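Local coordinates for UDP-N-acetylenolpyruvoylglucosamine reductase (PDB 3TX1), which catalyses the NADPH-dependent, FAD-mediated reduction of UDP-N-acetylenolpyruvoylglucosamine to UDP-N-acetylmuramate, a step of peptidoglycan biosynthesis, at residues A[79-84]-A[98-103]; A[136-141]-A[213-218]. All coordinates share one frame; numbering follows the deposited sequence.

Contact 1 of 2, residues A[79-84]-A[98-103]. With FAD (flavin-adenine dinucleotide), chain B.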
# COMPACT_ATOMS: atom_id res chain seq x y z
N ILE A 79 -6.51 -22.21 -4.40
CA ILE A 79 -7.36 -21.17 -3.79
C ILE A 79 -6.72 -19.80 -4.04
O ILE A 79 -5.58 -19.55 -3.56
CB ILE A 79 -7.49 -21.36 -2.26
CG1 ILE A 79 -8.02 -22.76 -1.92
CG2 ILE A 79 -8.33 -20.25 -1.64
CD1 ILE A 79 -7.93 -23.11 -0.45
N PRO A 80 -7.40 -18.92 -4.82
CA PRO A 80 -6.88 -17.56 -5.03
C PRO A 80 -6.44 -16.95 -3.71
O PRO A 80 -7.14 -17.08 -2.70
CB PRO A 80 -8.09 -16.79 -5.61
CG PRO A 80 -9.21 -17.80 -5.71
CD PRO A 80 -8.59 -19.16 -5.65
N LEU A 81 -5.27 -16.33 -3.70
CA LEU A 81 -4.75 -15.76 -2.46
C LEU A 81 -4.43 -14.27 -2.65
O LEU A 81 -3.90 -13.87 -3.68
CB LEU A 81 -3.50 -16.54 -2.05
CG LEU A 81 -2.43 -15.94 -1.10
CD1 LEU A 81 -2.66 -16.25 0.38
CD2 LEU A 81 -1.11 -16.53 -1.55
N THR A 82 -4.75 -13.44 -1.66
CA THR A 82 -4.43 -12.04 -1.79
C THR A 82 -3.66 -11.60 -0.57
O THR A 82 -3.94 -12.05 0.55
CB THR A 82 -5.68 -11.11 -1.86
OG1 THR A 82 -6.70 -11.69 -2.69
CG2 THR A 82 -5.27 -9.70 -2.39
N ILE A 83 -2.71 -10.69 -0.78
CA ILE A 83 -1.97 -10.13 0.31
C ILE A 83 -2.45 -8.74 0.48
O ILE A 83 -2.44 -7.97 -0.47
CB ILE A 83 -0.51 -9.96 -0.05
CG1 ILE A 83 -0.02 -11.24 -0.69
CG2 ILE A 83 0.28 -9.59 1.21
CD1 ILE A 83 -0.29 -12.43 0.21
N LEU A 84 -2.86 -8.42 1.70
CA LEU A 84 -3.29 -7.09 2.03
C LEU A 84 -2.32 -6.44 3.02
O LEU A 84 -2.05 -6.98 4.08
CB LEU A 84 -4.69 -7.15 2.62
CG LEU A 84 -5.20 -5.89 3.31
CD1 LEU A 84 -5.71 -4.85 2.31
CD2 LEU A 84 -6.31 -6.30 4.28
N ARG A 98 -12.56 -13.11 -3.14
CA ARG A 98 -12.62 -14.59 -3.12
C ARG A 98 -11.26 -15.22 -2.86
O ARG A 98 -10.23 -14.78 -3.40
CB ARG A 98 -13.22 -15.16 -4.43
CG ARG A 98 -14.63 -14.70 -4.81
CD ARG A 98 -15.74 -15.19 -3.89
NE ARG A 98 -15.83 -14.56 -2.56
CZ ARG A 98 -16.40 -13.38 -2.30
NH1 ARG A 98 -16.88 -12.62 -3.28
NH2 ARG A 98 -16.45 -12.91 -1.05
N GLY A 99 -11.26 -16.26 -2.03
CA GLY A 99 -10.05 -16.96 -1.66
C GLY A 99 -9.66 -16.61 -0.24
O GLY A 99 -10.55 -16.39 0.62
N VAL A 100 -8.35 -16.53 0.00
CA VAL A 100 -7.78 -16.23 1.30
C VAL A 100 -7.01 -14.92 1.19
O VAL A 100 -6.24 -14.73 0.25
CB VAL A 100 -6.78 -17.34 1.70
CG1 VAL A 100 -5.95 -16.98 2.94
CG2 VAL A 100 -7.51 -18.66 1.90
N ILE A 101 -7.22 -14.04 2.16
CA ILE A 101 -6.50 -12.79 2.24
C ILE A 101 -5.54 -12.94 3.43
O ILE A 101 -5.97 -13.35 4.51
CB ILE A 101 -7.45 -11.57 2.45
CG1 ILE A 101 -8.24 -11.23 1.17
CG2 ILE A 101 -6.68 -10.33 2.87
CD1 ILE A 101 -9.28 -12.27 0.77
N LEU A 102 -4.26 -12.65 3.20
CA LEU A 102 -3.23 -12.70 4.23
C LEU A 102 -2.81 -11.31 4.60
O LEU A 102 -2.46 -10.51 3.73
CB LEU A 102 -1.97 -13.35 3.69
CG LEU A 102 -1.54 -14.79 3.80
CD1 LEU A 102 -0.13 -14.81 3.22
CD2 LEU A 102 -1.47 -15.19 5.25
N HIS A 103 -2.77 -11.06 5.90
CA HIS A 103 -2.42 -9.78 6.43
C HIS A 103 -1.29 -10.05 7.40
O HIS A 103 -1.43 -10.77 8.40
CB HIS A 103 -3.67 -9.15 7.05
CG HIS A 103 -3.50 -7.72 7.50
ND1 HIS A 103 -3.13 -6.73 6.66
CD2 HIS A 103 -3.69 -7.12 8.74
CE1 HIS A 103 -3.05 -5.57 7.35
NE2 HIS A 103 -3.39 -5.82 8.62
PA FAD B . -1.87 -1.99 0.18
O1A FAD B . -2.39 -2.83 1.30
O2A FAD B . -2.66 -0.79 -0.26
O5B FAD B . -1.74 -2.90 -1.13
C5B FAD B . -0.80 -2.36 -2.05
C4B FAD B . -0.31 -3.39 -3.04
O4B FAD B . 0.83 -4.07 -2.53
C3B FAD B . -1.30 -4.48 -3.41
O3B FAD B . -0.91 -4.94 -4.73
C2B FAD B . -0.95 -5.55 -2.38
O2B FAD B . -1.34 -6.91 -2.65
C1B FAD B . 0.55 -5.46 -2.40
N9A FAD B . 1.09 -5.85 -1.11
C8A FAD B . 0.79 -5.34 0.10
N7A FAD B . 1.60 -5.92 1.03
C5A FAD B . 2.43 -6.80 0.43
C6A FAD B . 3.49 -7.78 0.80
N6A FAD B . 3.89 -7.98 2.08
N1A FAD B . 4.06 -8.48 -0.20
C2A FAD B . 3.71 -8.33 -1.47
N3A FAD B . 2.75 -7.50 -1.89
C4A FAD B . 2.08 -6.73 -1.00
N1 FAD B . 2.62 6.14 -2.39
C2 FAD B . 3.80 6.67 -2.79
O2 FAD B . 4.59 5.99 -3.47
N3 FAD B . 4.21 7.91 -2.48
C4 FAD B . 3.48 8.76 -1.76
O4 FAD B . 3.88 9.92 -1.52
C4X FAD B . 2.19 8.25 -1.29
N5 FAD B . 1.39 9.03 -0.56
C5X FAD B . 0.20 8.61 -0.11
C6 FAD B . -0.55 9.48 0.66
C7 FAD B . -1.76 9.08 1.17
C7M FAD B . -2.58 10.05 1.99
C8 FAD B . -2.21 7.70 0.87
C8M FAD B . -3.52 7.20 1.37
C9 FAD B . -1.46 6.85 0.11
C9A FAD B . -0.26 7.25 -0.40
N10 FAD B . 0.55 6.38 -1.17
C10 FAD B . 1.79 6.87 -1.64
C1' FAD B . 0.08 5.02 -1.50
C2' FAD B . 0.53 4.01 -0.47
O2' FAD B . 0.92 4.67 0.73
C3' FAD B . 1.73 3.22 -0.96
O3' FAD B . 1.36 2.66 -2.21
C4' FAD B . 2.05 2.11 0.04
O4' FAD B . 3.42 1.68 -0.08
C5' FAD B . 1.09 0.94 -0.04
O5' FAD B . 1.14 0.28 1.20
P FAD B . 0.05 -0.74 1.71
O1P FAD B . 0.75 -1.56 2.73
O2P FAD B . -1.11 0.12 2.10
O3P FAD B . -0.36 -1.57 0.45
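Thr-82 and Ile-101 run alongside each other on neighbouring parallel strands of the FAD-binding domain, both directed to the same face, with Thr-82 CB 4.0 Å from Ile-101 CG1. Strand 54-60, helix 64-76 and strand 81-84 form a beta-alpha-beta crossover, and strand 100-103 fills the place between its two strands. The backbone ladder runs from Pro-80 O to Leu-84 N; one of its four bonds, Leu-102 N to Thr-82 O, measures 2.7 Å. On the face carrying Leu-81, Ile-83, Val-100 and Leu-102, Leu-102 meets two partners: its CG packs obliquely against Leu-81 CD1, and its CD1 lies 3.8 Å from Ile-83 CD1, two side chains running alongside each other. Val-71 and Cys-74 of helix 64-76 cover Leu-102 and Val-100. The two branches of Ile-83 meet different neighbours. With CG1 beside the backbone N (chi1 -47°), CD1 stays beside Leu-102, while CG2 rests on the face of the FAD adenine, 3.6 Å from C5A. The ribose hydroxyl O2B gives its hydrogen to Ile-83 O. At the far end His-103 turns its ring edge to Leu-84, and ND1 donates from above the carbonyl plane to Leu-84 O at 2.8 Å.

Contact 2 of 2, residues A[136-141]-A[213-218]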
# COMPACT_ATOMS: atom_id res chain seq x y z
N SER A 136 20.63 8.24 12.72
CA SER A 136 21.50 9.00 11.90
C SER A 136 21.78 8.16 10.69
O SER A 136 22.89 7.94 10.31
CB SER A 136 22.78 9.30 12.64
OG SER A 136 22.51 10.12 13.75
N LEU A 137 20.73 7.66 10.09
CA LEU A 137 20.85 7.06 8.77
C LEU A 137 20.07 7.85 7.72
O LEU A 137 18.91 8.20 7.94
CB LEU A 137 20.37 5.60 8.80
CG LEU A 137 21.42 4.54 9.12
CD1 LEU A 137 20.77 3.19 9.37
CD2 LEU A 137 22.45 4.44 8.00
N SER A 138 20.72 8.13 6.60
CA SER A 138 20.09 8.88 5.52
C SER A 138 19.79 8.04 4.28
O SER A 138 20.52 7.12 3.94
CB SER A 138 20.94 10.09 5.14
OG SER A 138 20.31 10.79 4.09
N GLY A 139 18.72 8.41 3.61
CA GLY A 139 18.32 7.75 2.40
C GLY A 139 16.84 7.48 2.41
O GLY A 139 16.26 7.27 1.34
N LEU A 140 16.23 7.45 3.61
CA LEU A 140 14.78 7.22 3.73
C LEU A 140 13.91 8.48 3.87
O LEU A 140 12.68 8.42 3.76
CB LEU A 140 14.45 6.25 4.87
CG LEU A 140 14.53 4.74 4.65
CD1 LEU A 140 14.02 4.05 5.91
CD2 LEU A 140 13.79 4.22 3.41
N GLU A 141 14.53 9.63 4.09
CA GLU A 141 13.76 10.80 4.37
C GLU A 141 12.46 10.86 3.57
O GLU A 141 11.41 11.20 4.14
CB GLU A 141 14.58 12.07 4.15
CG GLU A 141 15.86 12.16 4.97
CD GLU A 141 16.97 11.29 4.41
OE1 GLU A 141 16.67 10.37 3.60
OE2 GLU A 141 18.14 11.55 4.77
N ALA A 213 23.19 5.49 4.43
CA ALA A 213 24.49 6.07 4.71
C ALA A 213 24.46 6.92 6.00
O ALA A 213 23.45 7.53 6.35
CB ALA A 213 24.96 6.90 3.53
N LEU A 214 25.58 6.94 6.73
CA LEU A 214 25.68 7.78 7.94
C LEU A 214 25.79 9.28 7.61
O LEU A 214 26.55 9.69 6.74
CB LEU A 214 26.76 7.30 8.91
CG LEU A 214 26.28 6.16 9.82
CD1 LEU A 214 27.48 5.45 10.44
CD2 LEU A 214 25.29 6.61 10.90
N GLU A 215 24.99 10.06 8.33
CA GLU A 215 24.87 11.50 8.16
C GLU A 215 24.23 12.11 9.40
O GLU A 215 23.45 11.46 10.11
CB GLU A 215 24.07 11.80 6.88
CG GLU A 215 23.92 13.27 6.54
CD GLU A 215 23.16 13.50 5.24
OE1 GLU A 215 22.70 12.51 4.60
OE2 GLU A 215 23.02 14.69 4.86
N GLU A 216 24.55 13.38 9.66
CA GLU A 216 24.07 14.07 10.85
C GLU A 216 22.57 14.10 10.99
O GLU A 216 21.85 14.18 10.00
CB GLU A 216 24.66 15.47 10.94
CG GLU A 216 26.14 15.40 11.27
CD GLU A 216 26.87 16.70 11.03
OE1 GLU A 216 26.33 17.60 10.34
OE2 GLU A 216 28.01 16.81 11.52
N LYS A 217 22.12 13.95 12.24
CA LYS A 217 20.71 14.02 12.61
C LYS A 217 20.03 15.29 12.08
O LYS A 217 18.96 15.23 11.45
CB LYS A 217 20.61 14.03 14.12
CG LYS A 217 20.78 12.69 14.77
CD LYS A 217 19.42 12.08 14.98
CE LYS A 217 18.59 12.99 15.85
NZ LYS A 217 17.65 12.16 16.62
N ASN A 218 20.65 16.43 12.38
CA ASN A 218 20.16 17.70 11.95
C ASN A 218 19.81 17.73 10.48
O ASN A 218 18.71 18.16 10.11
CB ASN A 218 21.15 18.83 12.30
CG ASN A 218 20.99 19.35 13.74
OD1 ASN A 218 20.21 18.80 14.53
ND2 ASN A 218 21.72 20.43 14.07
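Ser-138 N donates to Ala-213 O over 2.8 Å. The return bond, Ala-213 N to Ser-138 O, is longer at 3.2 Å, so the two residues hold each other by both backbone groups. Beside this pair, Leu-137 lays CD2 against the same carbonyl, 3.6 Å from Ala-213 O. Within segment 136-141 the carboxylate of Glu-141 folds back towards Ser-138 and Gly-139: its OE1 accepts from Gly-139 N at 2.8 Å on its syn side, while the very short approach of its OE2 to Ser-138 OG is doubtful. Ser-138 and Ala-213 form a hydrogen-bonded antiparallel pair between the short, weakly bonded strand 137-138, which leaves helix 125-134 through a Schellman motif at Ser-136, and the end of the long strand 204-214. Beyond it segment 213-218 bends past Ser-136 into helix 217-234, with Glu-216 at the N-cap. Glu-215, its chain extended, brings OE1 to 3.0 Å from Ser-138 OG; two carboxylates thus come near one serine, and the likeness of their charges could raise the proton affinity of either glutamate. Ile-220, on the first turn of the helix, touches Ser-138 and Glu-141. On the other side of the bend, Lys-217 passes Ser-136, and its CG lies 3.3 Å from Ser-136 OG.

Both segments of contact 1 precede those of contact 2 in the sequence, so the two follow in series along the chain, and both fall within the PCMH-type FAD-binding region. Their centres stand about 37 Å apart, on opposite sides of the chain's centre, and their nearest atoms are about 19 Å from each other. They belong to different sheets: 79-84 with 98-103 forms one side of the small mixed sheet, whereas 136-141 with 213-218 sits at a margin of the antiparallel sheet, where strand 204-214 gives way to helix 217-234. Contact 1 reaches the adenosine end of the FAD through Ile-83, while contact 2 is a surface junction away from the predicted catalytic residues.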